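Local coordinates for suppressor protein MPT5 (Saccharomyces cerevisiae, PDB 5BZ1) that binds short UGUA-containing sequences in the 3'-UTRs of target mRNAs through its Pumilio homology domain and regulates their expression after transcription, at residues Ser155-Ile160 against Gln184-Val189. Sequence-based numbering, arbitrary orientation.
With nucleotides of chain B.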
loop_
_atom_site.group_PDB
_atom_site.type_symbol
_atom_site.label_atom_id
_atom_site.label_comp_id
_atom_site.label_asym_id
_atom_site.label_seq_id
_atom_site.Cartn_x
_atom_site.Cartn_y
_atom_site.Cartn_z
ATOM N N SER A 155 5.142 16.258 -1.748
ATOM C CA SER A 155 4.800 17.403 -2.590
ATOM C C SER A 155 5.053 17.123 -4.080
ATOM O O SER A 155 4.640 17.904 -4.941
ATOM C CB SER A 155 5.586 18.641 -2.160
ATOM O OG SER A 155 6.944 18.537 -2.544
ATOM N N LYS A 156 5.727 16.012 -4.379
ATOM C CA LYS A 156 6.023 15.625 -5.757
ATOM C C LYS A 156 5.084 14.526 -6.260
ATOM O O LYS A 156 5.123 14.166 -7.439
ATOM C CB LYS A 156 7.468 15.125 -5.877
ATOM C CG LYS A 156 8.523 15.993 -5.201
ATOM C CD LYS A 156 8.685 17.342 -5.885
ATOM C CE LYS A 156 9.897 18.082 -5.329
ATOM N NZ LYS A 156 10.035 19.456 -5.897
ATOM N N PHE A 157 4.244 14.001 -5.370
ATOM C CA PHE A 157 3.419 12.825 -5.680
ATOM C C PHE A 157 2.266 13.102 -6.654
ATOM O O PHE A 157 1.449 12.213 -6.916
ATOM C CB PHE A 157 2.843 12.205 -4.398
ATOM C CG PHE A 157 3.867 11.540 -3.508
ATOM C CD1 PHE A 157 5.190 11.408 -3.910
ATOM C CD2 PHE A 157 3.493 11.035 -2.266
ATOM C CE1 PHE A 157 6.126 10.794 -3.086
ATOM C CE2 PHE A 157 4.422 10.420 -1.438
ATOM C CZ PHE A 157 5.740 10.300 -1.850
ATOM N N GLY A 158 2.202 14.324 -7.180
ATOM C CA GLY A 158 1.109 14.754 -8.039
ATOM C C GLY A 158 0.699 13.807 -9.157
ATOM O O GLY A 158 -0.485 13.508 -9.311
ATOM N N PHE A 159 1.670 13.327 -9.931
ATOM C CA PHE A 159 1.370 12.462 -11.071
ATOM C C PHE A 159 0.805 11.105 -10.656
ATOM O O PHE A 159 0.052 10.477 -11.407
ATOM C CB PHE A 159 2.601 12.285 -11.963
ATOM C CG PHE A 159 3.635 11.340 -11.410
ATOM C CD1 PHE A 159 3.665 10.012 -11.819
ATOM C CD2 PHE A 159 4.595 11.784 -10.510
ATOM C CE1 PHE A 159 4.624 9.139 -11.332
ATOM C CE2 PHE A 159 5.561 10.915 -10.017
ATOM C CZ PHE A 159 5.574 9.592 -10.430
ATOM N N ILE A 160 1.176 10.657 -9.461
ATOM C CA ILE A 160 0.667 9.402 -8.924
ATOM C C ILE A 160 -0.772 9.574 -8.431
ATOM O O ILE A 160 -1.651 8.783 -8.779
ATOM C CB ILE A 160 1.548 8.883 -7.773
ATOM C CG1 ILE A 160 2.997 8.720 -8.236
ATOM C CG2 ILE A 160 1.019 7.560 -7.249
ATOM C CD1 ILE A 160 3.963 8.318 -7.132
ATOM N N GLN A 184 -0.513 0.928 -0.859
ATOM C CA GLN A 184 -0.278 0.894 0.583
ATOM C C GLN A 184 0.997 1.647 0.961
ATOM O O GLN A 184 1.033 2.341 1.980
ATOM C CB GLN A 184 -0.207 -0.552 1.085
ATOM C CG GLN A 184 -1.541 -1.294 1.032
ATOM C CD GLN A 184 -1.427 -2.745 1.461
ATOM O OE1 GLN A 184 -1.032 -3.043 2.588
ATOM N NE2 GLN A 184 -1.776 -3.655 0.560
ATOM N N LYS A 185 2.041 1.504 0.146
ATOM C CA LYS A 185 3.285 2.241 0.361
ATOM C C LYS A 185 3.014 3.739 0.293
ATOM O O LYS A 185 3.436 4.498 1.165
ATOM C CB LYS A 185 4.332 1.870 -0.693
ATOM C CG LYS A 185 4.696 0.392 -0.736
ATOM C CD LYS A 185 5.261 -0.088 0.585
ATOM C CE LYS A 185 5.532 -1.590 0.557
ATOM N NZ LYS A 185 6.545 -1.993 -0.462
ATOM N N LEU A 186 2.300 4.149 -0.751
ATOM C CA LEU A 186 1.929 5.545 -0.945
ATOM C C LEU A 186 1.153 6.100 0.248
ATOM O O LEU A 186 1.477 7.173 0.762
ATOM C CB LEU A 186 1.093 5.689 -2.216
ATOM C CG LEU A 186 0.611 7.101 -2.541
ATOM C CD1 LEU A 186 1.779 7.989 -2.960
ATOM C CD2 LEU A 186 -0.450 7.071 -3.617
ATOM N N LEU A 187 0.134 5.362 0.683
ATOM C CA LEU A 187 -0.737 5.811 1.767
ATOM C C LEU A 187 0.014 5.939 3.090
ATOM O O LEU A 187 -0.385 6.711 3.963
ATOM C CB LEU A 187 -1.932 4.865 1.928
ATOM C CG LEU A 187 -3.013 4.894 0.847
ATOM C CD1 LEU A 187 -4.046 3.805 1.083
ATOM C CD2 LEU A 187 -3.690 6.247 0.800
ATOM N N SER A 188 1.105 5.194 3.231
ATOM C CA SER A 188 1.861 5.190 4.478
ATOM C C SER A 188 2.760 6.418 4.632
ATOM O O SER A 188 3.237 6.702 5.732
ATOM C CB SER A 188 2.697 3.913 4.599
ATOM O OG SER A 188 3.726 3.887 3.628
ATOM N N VAL A 189 2.984 7.149 3.543
ATOM C CA VAL A 189 3.888 8.303 3.586
ATOM C C VAL A 189 3.295 9.616 3.059
ATOM O O VAL A 189 3.823 10.687 3.347
ATOM C CB VAL A 189 5.207 8.029 2.816
ATOM C CG1 VAL A 189 5.972 6.873 3.436
ATOM C CG2 VAL A 189 4.914 7.757 1.352
ATOM P P A B 4 -2.458 -15.556 1.223
ATOM O OP1 A B 4 -1.680 -16.698 0.688
ATOM O OP2 A B 4 -2.223 -15.076 2.610
ATOM O "O5'" A B 4 -2.267 -14.308 0.256
ATOM C "C5'" A B 4 -2.608 -14.386 -1.120
ATOM C "C4'" A B 4 -2.066 -13.201 -1.876
ATOM O "O4'" A B 4 -2.710 -11.992 -1.404
ATOM C "C3'" A B 4 -0.584 -12.926 -1.690
ATOM O "O3'" A B 4 0.232 -13.750 -2.505
ATOM C "C2'" A B 4 -0.476 -11.440 -2.017
ATOM O "O2'" A B 4 -0.433 -11.229 -3.422
ATOM C "C1'" A B 4 -1.811 -10.907 -1.480
ATOM N N9 A B 4 -1.687 -10.297 -0.140
ATOM C C8 A B 4 -1.630 -10.929 1.081
ATOM N N7 A B 4 -1.517 -10.101 2.094
ATOM C C5 A B 4 -1.499 -8.838 1.511
ATOM C C6 A B 4 -1.398 -7.537 2.050
ATOM N N6 A B 4 -1.289 -7.270 3.354
ATOM N N1 A B 4 -1.410 -6.503 1.181
ATOM C C2 A B 4 -1.519 -6.757 -0.131
ATOM N N3 A B 4 -1.622 -7.929 -0.755
ATOM C C4 A B 4 -1.602 -8.945 0.131
#
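Phe157 packs its ring against the end of Leu186, with CD2 3.6 Å from Leu186 CD1. The methyl meets the ring obliquely, and the two side chains point in opposing directions as they pass. Val189 meets the same ring at its edge, near the ring plane, where its CG2 is 3.9 Å from Phe157 CE2. Leu186 has CG anti to its backbone N (chi1 179°), which carries both methyls across toward 155-160. Its second methyl, CD2, touches Ile160 CG2 at 3.9 Å. The two branches of Leu186 thus serve different partners, the phenyl ring and the isoleucine methyl.

The contact joins Pumilio repeat 4 to repeat 5 in the PUF domain. Helix 141-151 lines it through Ile145 and Ile149, and helix 192-204 adds Gln194 and Ile198.

Helix 179-189 also reaches the RNA. Gln184 extends its chain beyond CG and gives NE2 to N1 of A4 of chain B, at 2.9 Å and nearly straight at 174°. Ser188 OG donates back to Lys185 O at 2.6 Å, tilted 26° from the carbonyl plane.

Across 155-160 and 184-189 the chemistry is wholly apolar, which implies that shape and burial, rather than polar pairing, hold these parts of the two repeats together behind the base-reading glutamine.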